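Local coordinates for hypothetical protein Atu2648 (Agrobacterium tumefaciens str. C58, PDB 1ZCE), which is of unknown function but forms an EVE domain, a fold related to the ASCH and PUA domains, and so may bind RNA or modified nucleic acids, at residues A[6-11]-A[121-126]; A[18-23]-A[88-93]; A[26-31]-A[70-75]; A[50-55]-A[63-68]; A[92-97]-A[132-137]. All blocks are in the same frame, centred on the assembly; numbering follows the deposited sequence.

How the contacts relate
Following the chain from the N terminus, residues 6-11 open contact 1, which closes the largest loop only when strand 122-125 pairs with strand 4-9. Contact 2 nests inside it and ties helix 16-22 to strand 84-99. Within that loop lies contact 3, which joins edge strand 27-28 to the end of strand 60-73, and contact 4, the hairpin of strands 49-54 and 60-73, nests innermost. Contact 5 begins on residues 92-97, where contact 2 ends, and crosses contact 1 along the chain by docking helix 127-136. Contacts 1 and 4 meet where neighbouring strands 4-9 and 49-54 hydrogen-bond, while F51 links contact 4 to contact 5.

Contact 1 of 5, residues A[6-11]-A[121-126]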
# COMPACT_ATOMS: atom_id res chain seq x y z
N LEU A 6 -0.40 3.51 0.24
CA LEU A 6 -1.22 2.51 -0.44
C LEU A 6 -0.37 1.86 -1.53
O LEU A 6 0.35 2.54 -2.26
CB LEU A 6 -2.49 3.13 -1.04
CG LEU A 6 -3.42 2.15 -1.79
CD1 LEU A 6 -4.89 2.56 -1.61
CD2 LEU A 6 -3.05 2.09 -3.26
N TYR A 7 -0.45 0.54 -1.61
CA TYR A 7 0.30 -0.25 -2.58
C TYR A 7 -0.67 -1.02 -3.46
O TYR A 7 -1.50 -1.78 -2.96
CB TYR A 7 1.22 -1.26 -1.88
CG TYR A 7 2.04 -0.69 -0.75
CD1 TYR A 7 1.45 -0.43 0.49
CD2 TYR A 7 3.39 -0.39 -0.91
CE1 TYR A 7 2.18 0.13 1.53
CE2 TYR A 7 4.13 0.17 0.13
CZ TYR A 7 3.51 0.43 1.35
OH TYR A 7 4.21 1.02 2.38
N LYS A 8 -0.58 -0.80 -4.77
CA LYS A 8 -1.44 -1.53 -5.70
C LYS A 8 -0.75 -2.84 -6.06
O LYS A 8 0.46 -2.88 -6.31
CB LYS A 8 -1.67 -0.72 -6.97
CG LYS A 8 -2.46 0.56 -6.79
CD LYS A 8 -2.84 1.15 -8.14
CE LYS A 8 -3.77 2.34 -8.00
NZ LYS A 8 -4.20 2.86 -9.33
N SER A 9 -1.52 -3.93 -6.08
CA SER A 9 -0.98 -5.23 -6.43
C SER A 9 -2.05 -6.00 -7.19
O SER A 9 -3.19 -6.08 -6.74
CB SER A 9 -0.58 -5.99 -5.16
OG SER A 9 0.17 -7.16 -5.46
N GLU A 10 -1.70 -6.54 -8.35
CA GLU A 10 -2.66 -7.31 -9.15
C GLU A 10 -2.70 -8.70 -8.55
O GLU A 10 -1.70 -9.41 -8.55
CB GLU A 10 -2.21 -7.36 -10.61
CG GLU A 10 -2.11 -5.99 -11.23
CD GLU A 10 -1.72 -6.04 -12.70
OE1 GLU A 10 -1.61 -4.95 -13.31
OE2 GLU A 10 -1.54 -7.15 -13.23
N PRO A 11 -3.88 -9.13 -8.06
CA PRO A 11 -4.01 -10.46 -7.45
C PRO A 11 -3.54 -11.65 -8.28
O PRO A 11 -3.12 -12.66 -7.72
CB PRO A 11 -5.49 -10.53 -7.07
CG PRO A 11 -6.14 -9.64 -8.08
CD PRO A 11 -5.19 -8.47 -8.18
N SER A 121 1.41 3.46 -8.67
CA SER A 121 1.24 2.16 -8.02
C SER A 121 1.51 2.17 -6.52
O SER A 121 1.10 1.25 -5.81
CB SER A 121 2.12 1.11 -8.69
OG SER A 121 3.49 1.32 -8.40
N VAL A 122 2.24 3.18 -6.05
CA VAL A 122 2.55 3.33 -4.63
C VAL A 122 2.19 4.78 -4.35
O VAL A 122 2.77 5.71 -4.92
CB VAL A 122 4.04 3.07 -4.35
CG1 VAL A 122 4.31 3.19 -2.86
CG2 VAL A 122 4.43 1.70 -4.86
N GLN A 123 1.22 4.96 -3.46
CA GLN A 123 0.67 6.29 -3.19
C GLN A 123 0.60 6.75 -1.75
O GLN A 123 0.63 5.95 -0.82
CB GLN A 123 -0.76 6.35 -3.74
CG GLN A 123 -0.96 5.73 -5.12
CD GLN A 123 -2.43 5.56 -5.49
OE1 GLN A 123 -2.76 5.35 -6.65
NE2 GLN A 123 -3.32 5.65 -4.50
N PRO A 124 0.50 8.07 -1.55
CA PRO A 124 0.40 8.58 -0.19
C PRO A 124 -1.09 8.48 0.17
O PRO A 124 -1.96 8.41 -0.71
CB PRO A 124 0.86 10.03 -0.32
CG PRO A 124 0.41 10.39 -1.69
CD PRO A 124 0.74 9.16 -2.51
N VAL A 125 -1.37 8.45 1.47
CA VAL A 125 -2.73 8.39 1.99
C VAL A 125 -2.69 9.32 3.19
O VAL A 125 -1.84 9.16 4.06
CB VAL A 125 -3.10 6.96 2.47
CG1 VAL A 125 -4.48 6.97 3.12
CG2 VAL A 125 -3.09 5.98 1.29
N THR A 126 -3.58 10.31 3.24
CA THR A 126 -3.57 11.21 4.39
C THR A 126 -4.06 10.43 5.61
O THR A 126 -4.70 9.39 5.47
CB THR A 126 -4.50 12.42 4.19
OG1 THR A 126 -5.87 11.98 4.22
CG2 THR A 126 -4.21 13.11 2.87
O HOH W 1 2.59 -1.20 -6.19
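L6 and Q123 form the antiparallel hydrogen-bonded pair of this contact, and Y7 faces V122 as the adjacent non-hydrogen-bonded pair, joining the outermost strand 122-125 to the sheet. Strands 6-9 and 122-125 run at 148° to each other, antiparallel with a marked twist. The backbone bonds are the strongest evidence for the pairing. L6 N donates to Q123 O over 2.9 Å, and Q123 N returns a bond to L6 O of 2.8 Å. One step further, K8 N donates almost straight (172°) to S121 O at 2.8 Å. The same L6 O also receives a CA-H...O contact from V122 CA at 3.3 Å, a common companion of antiparallel pairing.

Apolar contacts lie on both faces of the sheet. On one, L6 CB meets V125 CG2 at 3.7 Å; with this branch anti to the valine carbonyl carbon, the methyl is turned to the leucine. On the other, the Y7 ring reaches V122 only obliquely, CD2 to CG1 at 4.2 Å; W29 meets the same ring edge-to-face.

Polar side chains add to the first face. Q123 runs side by side with L6. K8 CB lies 3.6 Å from S121 O, and beyond it the chain leaves with CG anti to the carbonyl carbon (chi1 -66°) and stays extended.

Where the ladder runs out, a water donates to K8 O at 2.7 Å and also to S121 O.

The chemistry implies that the backbone bonds set direction and register, with side chains adding apolar contacts on both faces, and that the water satisfies K8 O and gives S121 O a second donor beside K8 N.

Contact 2 of 5, residues A[18-23]-A[88-93]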
# COMPACT_ATOMS: atom_id res chain seq x y z
N MSE A 18 -1.01 -14.31 -0.80
CA MSE A 18 0.42 -14.58 -0.97
C MSE A 18 1.23 -13.67 -0.05
O MSE A 18 2.24 -14.09 0.51
CB MSE A 18 0.83 -14.37 -2.43
CG MSE A 18 0.18 -15.34 -3.40
SE MSE A 18 0.54 -14.90 -5.24
CE MSE A 18 2.02 -16.09 -5.56
N GLN A 19 0.78 -12.43 0.09
CA GLN A 19 1.46 -11.48 0.95
C GLN A 19 1.44 -11.99 2.39
O GLN A 19 2.47 -12.01 3.06
CB GLN A 19 0.79 -10.10 0.85
CG GLN A 19 1.47 -9.02 1.68
CD GLN A 19 2.90 -8.78 1.26
OE1 GLN A 19 3.17 -8.45 0.10
NE2 GLN A 19 3.84 -8.93 2.19
N LYS A 20 0.28 -12.41 2.87
CA LYS A 20 0.17 -12.93 4.23
C LYS A 20 1.03 -14.17 4.43
O LYS A 20 1.61 -14.37 5.50
CB LYS A 20 -1.28 -13.24 4.59
CG LYS A 20 -2.15 -12.00 4.73
CD LYS A 20 -3.52 -12.32 5.29
CE LYS A 20 -4.35 -13.16 4.33
NZ LYS A 20 -5.72 -13.37 4.87
N ALA A 21 1.13 -15.00 3.40
CA ALA A 21 1.92 -16.23 3.47
C ALA A 21 3.40 -15.95 3.71
O ALA A 21 4.11 -16.79 4.25
CB ALA A 21 1.74 -17.04 2.20
N LYS A 22 3.87 -14.78 3.30
CA LYS A 22 5.27 -14.43 3.50
C LYS A 22 5.56 -14.16 4.97
O LYS A 22 6.71 -14.24 5.41
CB LYS A 22 5.65 -13.19 2.67
CG LYS A 22 5.75 -13.45 1.17
CD LYS A 22 6.71 -14.60 0.86
CE LYS A 22 8.14 -14.31 1.32
NZ LYS A 22 8.80 -13.22 0.53
N GLY A 23 4.52 -13.84 5.72
CA GLY A 23 4.69 -13.59 7.14
C GLY A 23 5.64 -12.46 7.47
O GLY A 23 5.79 -11.51 6.70
N ILE A 88 7.67 -4.97 2.36
CA ILE A 88 6.49 -4.79 3.20
C ILE A 88 6.00 -6.14 3.70
O ILE A 88 6.31 -7.18 3.12
CB ILE A 88 5.31 -4.10 2.44
CG1 ILE A 88 4.88 -4.94 1.23
CG2 ILE A 88 5.72 -2.70 2.00
CD1 ILE A 88 3.63 -4.42 0.53
N ARG A 89 5.25 -6.12 4.80
CA ARG A 89 4.70 -7.35 5.36
C ARG A 89 3.29 -7.12 5.88
O ARG A 89 2.91 -6.00 6.21
CB ARG A 89 5.59 -7.89 6.49
CG ARG A 89 5.75 -6.97 7.68
CD ARG A 89 6.78 -7.56 8.63
NE ARG A 89 7.19 -6.64 9.69
CZ ARG A 89 8.22 -6.85 10.50
NH1 ARG A 89 8.53 -5.97 11.43
NH2 ARG A 89 8.95 -7.96 10.37
N ALA A 90 2.51 -8.19 5.94
CA ALA A 90 1.13 -8.09 6.40
C ALA A 90 1.03 -7.74 7.87
O ALA A 90 1.86 -8.15 8.69
CB ALA A 90 0.42 -9.40 6.13
N VAL A 91 0.01 -6.95 8.20
CA VAL A 91 -0.25 -6.57 9.58
C VAL A 91 -1.58 -7.21 9.96
O VAL A 91 -1.68 -7.92 10.97
CB VAL A 91 -0.35 -5.03 9.76
CG1 VAL A 91 -0.78 -4.70 11.18
CG2 VAL A 91 1.00 -4.39 9.46
N CYS A 92 -2.61 -6.98 9.15
CA CYS A 92 -3.93 -7.56 9.41
C CYS A 92 -4.83 -7.42 8.19
O CYS A 92 -4.58 -6.60 7.32
CB CYS A 92 -4.58 -6.89 10.62
SG CYS A 92 -4.99 -5.13 10.37
N ASP A 93 -5.87 -8.24 8.14
CA ASP A 93 -6.81 -8.16 7.03
C ASP A 93 -7.73 -6.98 7.27
O ASP A 93 -7.82 -6.47 8.39
CB ASP A 93 -7.68 -9.43 6.96
CG ASP A 93 -6.86 -10.70 6.93
OD1 ASP A 93 -6.00 -10.83 6.04
OD2 ASP A 93 -7.09 -11.57 7.80
O HOH W 2 3.88 -10.51 4.88
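K20 runs along A90 and on to D93 with almost its whole side chain. Its CB stands 4.5 Å from A90 CB, and CG comes closer to that methyl, at 3.9 Å. CD is already 3.0 Å from D93 OD1; the bend at chi3 (-66°) keeps CE near that oxygen, at 3.3 Å. The tip, NZ, closes a 2.8 Å salt bridge to D93 OD1, approaching on the syn side but 34° out of the carboxylate plane. W16 NE1 donates to the same oxygen, so this acceptor is held by two groups.

From the preceding residue, Q19 NE2 makes a weak bond to I88 O, at 3.2 Å with an angle of 125°. The firmer partner of its amide is W14, whose NE1 bonds to OE1. A water sits between the elements and makes four bonds: it donates to Q19 O and to G23 O at 2.8 Å, and accepts from Q19 NE2 and A90 N.

G23, with positive phi, marks where the helix gives way, while V91 and C92 both face I64 in a classic beta bulge. The arrangement is that of a helix laid at nearly a right angle across a bulged sheet strand, within the alpha-beta EVE domain.

Contact 3 of 5, residues A[26-31]-A[70-75]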
# COMPACT_ATOMS: atom_id res chain seq x y z
N GLY A 26 8.24 -10.81 5.09
CA GLY A 26 7.85 -9.75 4.19
C GLY A 26 8.10 -10.07 2.74
O GLY A 26 8.46 -11.19 2.38
N GLU A 27 7.91 -9.06 1.89
CA GLU A 27 8.09 -9.20 0.46
C GLU A 27 8.74 -7.94 -0.11
O GLU A 27 8.30 -6.83 0.16
CB GLU A 27 6.74 -9.41 -0.21
CG GLU A 27 6.79 -9.51 -1.73
CD GLU A 27 7.37 -10.82 -2.21
OE1 GLU A 27 7.51 -10.99 -3.44
OE2 GLU A 27 7.67 -11.69 -1.37
N GLU A 28 9.80 -8.13 -0.90
CA GLU A 28 10.48 -7.02 -1.54
C GLU A 28 9.51 -6.47 -2.57
O GLU A 28 8.97 -7.23 -3.39
CB GLU A 28 11.76 -7.50 -2.23
CG GLU A 28 12.60 -6.38 -2.80
CD GLU A 28 13.77 -6.86 -3.64
OE1 GLU A 28 14.55 -6.01 -4.10
OE2 GLU A 28 13.90 -8.09 -3.84
N TRP A 29 9.27 -5.16 -2.55
CA TRP A 29 8.32 -4.57 -3.49
C TRP A 29 8.97 -4.21 -4.82
O TRP A 29 9.10 -3.04 -5.18
CB TRP A 29 7.65 -3.34 -2.87
CG TRP A 29 6.25 -3.18 -3.33
CD1 TRP A 29 5.73 -2.13 -4.03
CD2 TRP A 29 5.19 -4.13 -3.19
NE1 TRP A 29 4.41 -2.36 -4.33
CE2 TRP A 29 4.05 -3.59 -3.82
CE3 TRP A 29 5.09 -5.39 -2.58
CZ2 TRP A 29 2.83 -4.26 -3.88
CZ3 TRP A 29 3.87 -6.06 -2.63
CH2 TRP A 29 2.76 -5.49 -3.27
N THR A 30 9.34 -5.25 -5.56
CA THR A 30 10.02 -5.12 -6.84
C THR A 30 9.12 -4.75 -8.01
O THR A 30 7.90 -4.79 -7.91
CB THR A 30 10.71 -6.44 -7.22
OG1 THR A 30 9.72 -7.47 -7.34
CG2 THR A 30 11.70 -6.84 -6.14
N GLY A 31 9.74 -4.37 -9.12
CA GLY A 31 9.00 -4.05 -10.33
C GLY A 31 8.49 -2.64 -10.51
O GLY A 31 7.92 -2.33 -11.55
N LEU A 70 13.79 -0.54 4.68
CA LEU A 70 13.89 0.76 4.02
C LEU A 70 14.33 0.59 2.57
O LEU A 70 14.85 -0.45 2.19
CB LEU A 70 14.90 1.64 4.77
CG LEU A 70 14.53 2.05 6.19
CD1 LEU A 70 15.69 2.80 6.83
CD2 LEU A 70 13.28 2.92 6.18
N SER A 71 14.12 1.63 1.77
CA SER A 71 14.49 1.60 0.36
C SER A 71 15.89 1.08 0.12
O SER A 71 16.85 1.54 0.73
CB SER A 71 14.38 3.00 -0.24
OG SER A 71 13.03 3.41 -0.34
N HIS A 72 15.99 0.12 -0.79
CA HIS A 72 17.27 -0.48 -1.15
C HIS A 72 17.19 -0.87 -2.63
O HIS A 72 16.09 -0.94 -3.19
CB HIS A 72 17.53 -1.73 -0.30
CG HIS A 72 16.53 -2.82 -0.53
ND1 HIS A 72 15.41 -2.99 0.27
CD2 HIS A 72 16.44 -3.76 -1.49
CE1 HIS A 72 14.69 -3.98 -0.20
NE2 HIS A 72 15.29 -4.47 -1.27
N PRO A 73 18.34 -1.11 -3.28
CA PRO A 73 18.30 -1.48 -4.69
C PRO A 73 17.31 -2.62 -4.98
O PRO A 73 17.25 -3.61 -4.26
CB PRO A 73 19.74 -1.88 -4.98
CG PRO A 73 20.51 -0.95 -4.11
CD PRO A 73 19.73 -0.98 -2.81
N ASP A 74 16.52 -2.45 -6.04
CA ASP A 74 15.54 -3.45 -6.46
C ASP A 74 16.30 -4.65 -7.04
O ASP A 74 16.97 -4.51 -8.07
CB ASP A 74 14.63 -2.84 -7.53
CG ASP A 74 13.51 -3.77 -7.97
OD1 ASP A 74 13.67 -5.00 -7.86
OD2 ASP A 74 12.47 -3.26 -8.45
N SER A 75 16.20 -5.81 -6.40
CA SER A 75 16.91 -7.00 -6.85
C SER A 75 16.59 -7.43 -8.28
O SER A 75 17.31 -8.23 -8.86
CB SER A 75 16.60 -8.17 -5.91
OG SER A 75 15.26 -8.61 -6.06
O HOH W 3 10.46 -1.70 -7.22
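A bridge between edge strand 27-28 and the end of strand 60-73 is made here by E28 with H72 and S75, although strand 84-99 runs between the two in the sheet. The glutamate chain is fully extended, starting with CG trans to the main-chain nitrogen (chi1 -175°), and crosses over that strand, passing C85 and D87. S75 holds both carboxylate oxygens, one with its backbone N and one with its OG: S75 N donates to E28 OE1 in a nearly linear bond (178°, 2.8 Å), and S75 OG to E28 OE2 at 2.7 Å. Both donors lie on the syn sides, about 20° out of the carboxylate plane. A weak bond from H72 NE2 also meets E28 OE1, at 3.3 Å and at the edge of the imidazole. The ring is steadied from its other nitrogen, ND1, which donates to L70 O at 3.2 Å.

A second carboxylate points back across the contact. D74 OD2 receives G31 N on its syn lone pair at 3.0 Å, and a water joins this oxygen to W29 O. R33 forms a salt bridge to the same atom, while T76 OG1 bonds to D74 OD1. T30 CG2 lies 3.2 Å from D74 OD1.

The two carboxylates come close together, E28 OE1 and D74 OD1 being 4.0 Å apart. The surrounding N-H and hydroxyl donors, with R33 on D74, would offset their mutual repulsion and probably favour both as carboxylates.

Contact 4 of 5, residues A[50-55]-A[63-68]; sequences GFFYHS and GIVEVC
F52 and V65 meet because their first torsions lean the groups together: a chi1 of -170° carries the F52 ring away from its own N and beside its carbonyl carbon, and one of -66° sets V65 CG1 beside the valine N. Ring atom F52 CD2 consequently rests 4.0 Å from V65 CG1, approached obliquely. On the other face of the sheet F51 and I64 are the non-hydrogen-bonded partners, with I64 CG1 at the edge of the F51 ring, 4.3 Å from F51 CD1.

The two strands are the arms of a beta hairpin, strands 49-54 and 60-73, strongly twisted, with their short segments 127° apart. The glycine positions carry its backbone ladder. G50 pairs with V65 through two bonds, G50 N to V65 O at 3.0 Å and V65 N to G50 O at 2.9 Å. F52 with G63 is the second hydrogen-bonded pair, F52 N reaching G63 O at 2.9 Å. G50 O takes a further CA-H...O contact from I64 CA at 3.2 Å, and V65 CG2 packs on the same oxygen, G50 O, at 3.6 Å.

Neighbouring elements enclose both faces. V133 and C134 of helix 127-136 rest on F51, and Y130 and C134 on I64, while W16, W29 and S9 touch F52 on the opposite face.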
# COMPACT_ATOMS: atom_id res chain seq x y z
N GLY A 50 0.15 0.93 5.64
CA GLY A 50 -0.45 1.24 4.36
C GLY A 50 -1.48 0.21 3.94
O GLY A 50 -1.63 -0.85 4.57
N PHE A 51 -2.19 0.53 2.87
CA PHE A 51 -3.22 -0.35 2.34
C PHE A 51 -2.69 -1.24 1.23
O PHE A 51 -1.88 -0.81 0.41
CB PHE A 51 -4.39 0.45 1.78
CG PHE A 51 -5.16 1.22 2.80
CD1 PHE A 51 -5.56 0.62 3.99
CD2 PHE A 51 -5.52 2.54 2.57
CE1 PHE A 51 -6.32 1.32 4.93
CE2 PHE A 51 -6.28 3.25 3.49
CZ PHE A 51 -6.68 2.64 4.68
N PHE A 52 -3.14 -2.49 1.24
CA PHE A 52 -2.79 -3.44 0.19
C PHE A 52 -4.08 -3.42 -0.64
O PHE A 52 -5.14 -3.82 -0.16
CB PHE A 52 -2.51 -4.82 0.78
CG PHE A 52 -1.92 -5.80 -0.20
CD1 PHE A 52 -2.73 -6.50 -1.09
CD2 PHE A 52 -0.55 -6.06 -0.21
CE1 PHE A 52 -2.19 -7.44 -1.98
CE2 PHE A 52 0.01 -6.99 -1.10
CZ PHE A 52 -0.81 -7.68 -1.98
N TYR A 53 -3.97 -2.92 -1.86
CA TYR A 53 -5.10 -2.77 -2.76
C TYR A 53 -4.97 -3.64 -3.99
O TYR A 53 -3.95 -3.60 -4.68
CB TYR A 53 -5.21 -1.30 -3.18
CG TYR A 53 -6.25 -0.99 -4.23
CD1 TYR A 53 -5.93 -0.97 -5.59
CD2 TYR A 53 -7.57 -0.72 -3.86
CE1 TYR A 53 -6.89 -0.67 -6.55
CE2 TYR A 53 -8.53 -0.42 -4.81
CZ TYR A 53 -8.19 -0.39 -6.16
OH TYR A 53 -9.16 -0.10 -7.09
N HIS A 54 -6.00 -4.45 -4.25
CA HIS A 54 -5.99 -5.31 -5.43
C HIS A 54 -6.38 -4.48 -6.65
O HIS A 54 -7.49 -3.96 -6.74
CB HIS A 54 -6.95 -6.48 -5.25
CG HIS A 54 -6.38 -7.62 -4.47
ND1 HIS A 54 -7.16 -8.65 -3.98
CD2 HIS A 54 -5.10 -7.92 -4.12
CE1 HIS A 54 -6.38 -9.52 -3.36
NE2 HIS A 54 -5.13 -9.10 -3.44
N SER A 55 -5.44 -4.35 -7.58
CA SER A 55 -5.66 -3.57 -8.79
C SER A 55 -5.86 -4.49 -9.99
O SER A 55 -5.48 -5.66 -9.97
CB SER A 55 -4.47 -2.64 -9.03
OG SER A 55 -3.27 -3.38 -9.10
N GLY A 63 -6.29 -5.37 2.85
CA GLY A 63 -5.48 -5.55 4.04
C GLY A 63 -4.59 -4.38 4.35
O GLY A 63 -4.50 -3.41 3.59
N ILE A 64 -3.95 -4.46 5.51
CA ILE A 64 -3.02 -3.44 5.95
C ILE A 64 -1.63 -4.07 6.06
O ILE A 64 -1.48 -5.20 6.53
CB ILE A 64 -3.43 -2.87 7.32
CG1 ILE A 64 -4.76 -2.13 7.18
CG2 ILE A 64 -2.34 -1.94 7.86
CD1 ILE A 64 -5.28 -1.50 8.47
N VAL A 65 -0.63 -3.33 5.59
CA VAL A 65 0.75 -3.79 5.63
C VAL A 65 1.60 -2.76 6.34
O VAL A 65 1.15 -1.67 6.68
CB VAL A 65 1.33 -3.98 4.21
CG1 VAL A 65 0.61 -5.11 3.50
CG2 VAL A 65 1.22 -2.69 3.42
N GLU A 66 2.86 -3.13 6.57
CA GLU A 66 3.82 -2.23 7.19
C GLU A 66 5.16 -2.41 6.50
O GLU A 66 5.47 -3.47 5.97
CB GLU A 66 3.96 -2.53 8.69
CG GLU A 66 4.59 -3.87 9.01
CD GLU A 66 4.63 -4.15 10.50
OE1 GLU A 66 5.08 -5.25 10.89
OE2 GLU A 66 4.20 -3.28 11.28
N VAL A 67 5.95 -1.35 6.51
CA VAL A 67 7.27 -1.38 5.90
C VAL A 67 8.22 -2.12 6.85
O VAL A 67 8.28 -1.79 8.03
CB VAL A 67 7.78 0.06 5.66
CG1 VAL A 67 9.22 0.03 5.19
CG2 VAL A 67 6.90 0.77 4.64
N CYS A 68 8.93 -3.12 6.34
CA CYS A 68 9.86 -3.86 7.18
C CYS A 68 11.31 -3.75 6.71
O CYS A 68 12.21 -4.35 7.30
CB CYS A 68 9.44 -5.33 7.30
SG CYS A 68 9.14 -6.21 5.77

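Contact 5 of 5, residues A[92-97]-A[132-137]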
# COMPACT_ATOMS: atom_id res chain seq x y z
N CYS A 92 -2.61 -6.98 9.15
CA CYS A 92 -3.93 -7.56 9.41
C CYS A 92 -4.83 -7.42 8.19
O CYS A 92 -4.58 -6.60 7.32
CB CYS A 92 -4.58 -6.89 10.62
SG CYS A 92 -4.99 -5.13 10.37
N ASP A 93 -5.87 -8.24 8.14
CA ASP A 93 -6.81 -8.16 7.03
C ASP A 93 -7.73 -6.98 7.27
O ASP A 93 -7.82 -6.47 8.39
CB ASP A 93 -7.68 -9.43 6.96
CG ASP A 93 -6.86 -10.70 6.93
OD1 ASP A 93 -6.00 -10.83 6.04
OD2 ASP A 93 -7.09 -11.57 7.80
N MSE A 94 -8.39 -6.53 6.22
CA MSE A 94 -9.37 -5.46 6.37
C MSE A 94 -10.62 -6.31 6.57
O MSE A 94 -11.02 -7.05 5.68
CB MSE A 94 -9.49 -4.64 5.08
CG MSE A 94 -10.48 -3.49 5.19
SE MSE A 94 -9.99 -2.19 6.52
CE MSE A 94 -8.73 -1.19 5.46
N PRO A 95 -11.24 -6.24 7.77
CA PRO A 95 -12.45 -7.01 8.08
C PRO A 95 -13.45 -7.08 6.93
O PRO A 95 -13.88 -8.17 6.54
CB PRO A 95 -13.00 -6.28 9.30
CG PRO A 95 -11.75 -5.90 10.02
CD PRO A 95 -10.87 -5.37 8.90
N GLN A 96 -13.82 -5.92 6.40
CA GLN A 96 -14.74 -5.85 5.27
C GLN A 96 -14.03 -5.06 4.18
O GLN A 96 -14.03 -3.83 4.20
CB GLN A 96 -16.05 -5.15 5.66
CG GLN A 96 -16.92 -5.92 6.65
CD GLN A 96 -16.42 -5.83 8.07
OE1 GLN A 96 -16.29 -4.73 8.62
NE2 GLN A 96 -16.15 -6.98 8.69
N PRO A 97 -13.38 -5.76 3.23
CA PRO A 97 -12.66 -5.11 2.14
C PRO A 97 -13.44 -3.94 1.55
O PRO A 97 -14.64 -4.05 1.27
CB PRO A 97 -12.44 -6.25 1.16
CG PRO A 97 -12.20 -7.41 2.08
CD PRO A 97 -13.32 -7.23 3.10
N GLU A 132 -10.60 6.89 7.66
CA GLU A 132 -11.92 6.73 7.07
C GLU A 132 -12.06 5.41 6.32
O GLU A 132 -13.06 4.71 6.47
CB GLU A 132 -12.21 7.91 6.13
CG GLU A 132 -13.56 7.86 5.42
CD GLU A 132 -14.76 7.99 6.35
OE1 GLU A 132 -15.90 7.93 5.84
OE2 GLU A 132 -14.58 8.15 7.57
N VAL A 133 -11.07 5.05 5.50
CA VAL A 133 -11.12 3.79 4.78
C VAL A 133 -11.13 2.65 5.79
O VAL A 133 -11.86 1.67 5.63
CB VAL A 133 -9.93 3.65 3.80
CG1 VAL A 133 -9.86 2.23 3.23
CG2 VAL A 133 -10.09 4.64 2.65
N CYS A 134 -10.32 2.77 6.85
CA CYS A 134 -10.30 1.73 7.87
C CYS A 134 -11.67 1.57 8.53
O CYS A 134 -12.14 0.44 8.72
CB CYS A 134 -9.24 2.04 8.93
SG CYS A 134 -7.55 1.64 8.41
N ARG A 135 -12.32 2.68 8.86
CA ARG A 135 -13.65 2.62 9.47
C ARG A 135 -14.62 1.93 8.52
O ARG A 135 -15.41 1.07 8.93
CB ARG A 135 -14.18 4.03 9.78
CG ARG A 135 -13.76 4.60 11.12
CD ARG A 135 -14.53 5.89 11.40
NE ARG A 135 -14.17 6.95 10.47
CZ ARG A 135 -13.13 7.75 10.63
NH1 ARG A 135 -12.87 8.69 9.73
NH2 ARG A 135 -12.35 7.63 11.70
N MSE A 136 -14.58 2.31 7.25
CA MSE A 136 -15.44 1.71 6.25
C MSE A 136 -15.18 0.21 6.20
O MSE A 136 -16.09 -0.58 5.95
CB MSE A 136 -15.16 2.31 4.87
CG MSE A 136 -15.51 3.78 4.74
SE MSE A 136 -14.80 4.51 3.10
CE MSE A 136 -16.02 3.70 1.86
N GLY A 137 -13.93 -0.16 6.44
CA GLY A 137 -13.54 -1.56 6.40
C GLY A 137 -13.67 -2.32 7.70
O GLY A 137 -13.23 -3.46 7.80
O HOH W 4 -16.33 -2.16 3.35
O HOH W 5 -17.54 -2.35 7.67
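M94, a selenomethionine, packs tightly on G137 at the end of helix 127-136. Its side chain sets out antiperiplanar to the peptide nitrogen (chi1 -179°), and bends at chi2 and chi3 fold the chain back so that SE lies over the glycine, 3.6 Å from G137 CA. The absence of a side chain on G137 is what permits this approach. Beyond SE, the methyl M94 CE reaches into the helix side, 4.2 Å from V133 CG1 and 4.3 Å from C134 SG. F51 lies against M94, V133 and C134 alike, so these buried side chains pack between helix and sheet.

One backbone bond ties the two segments: Q96 N donates to G137 O at 2.9 Å with an angle of 164°, though from well above the carbonyl plane. P95 CB and CD both lie 3.2 Å from G137 O, so the proline ring packs against that carbonyl. In return G137 CA makes a CA-H...O contact to Q96 O at 3.2 Å.

The outward side is looser and water-mediated. One water donates to Q96 OE1 at 2.9 Å and to M136 O at the same distance, bridging groups that do not touch directly.

The chain turns a corner at 95 and 96, just where the helix ends. Such an arrangement is that of a helix docked by its C-terminal turn against a strand corner, with its inner side laid on the sheet of this PUA-related EVE domain.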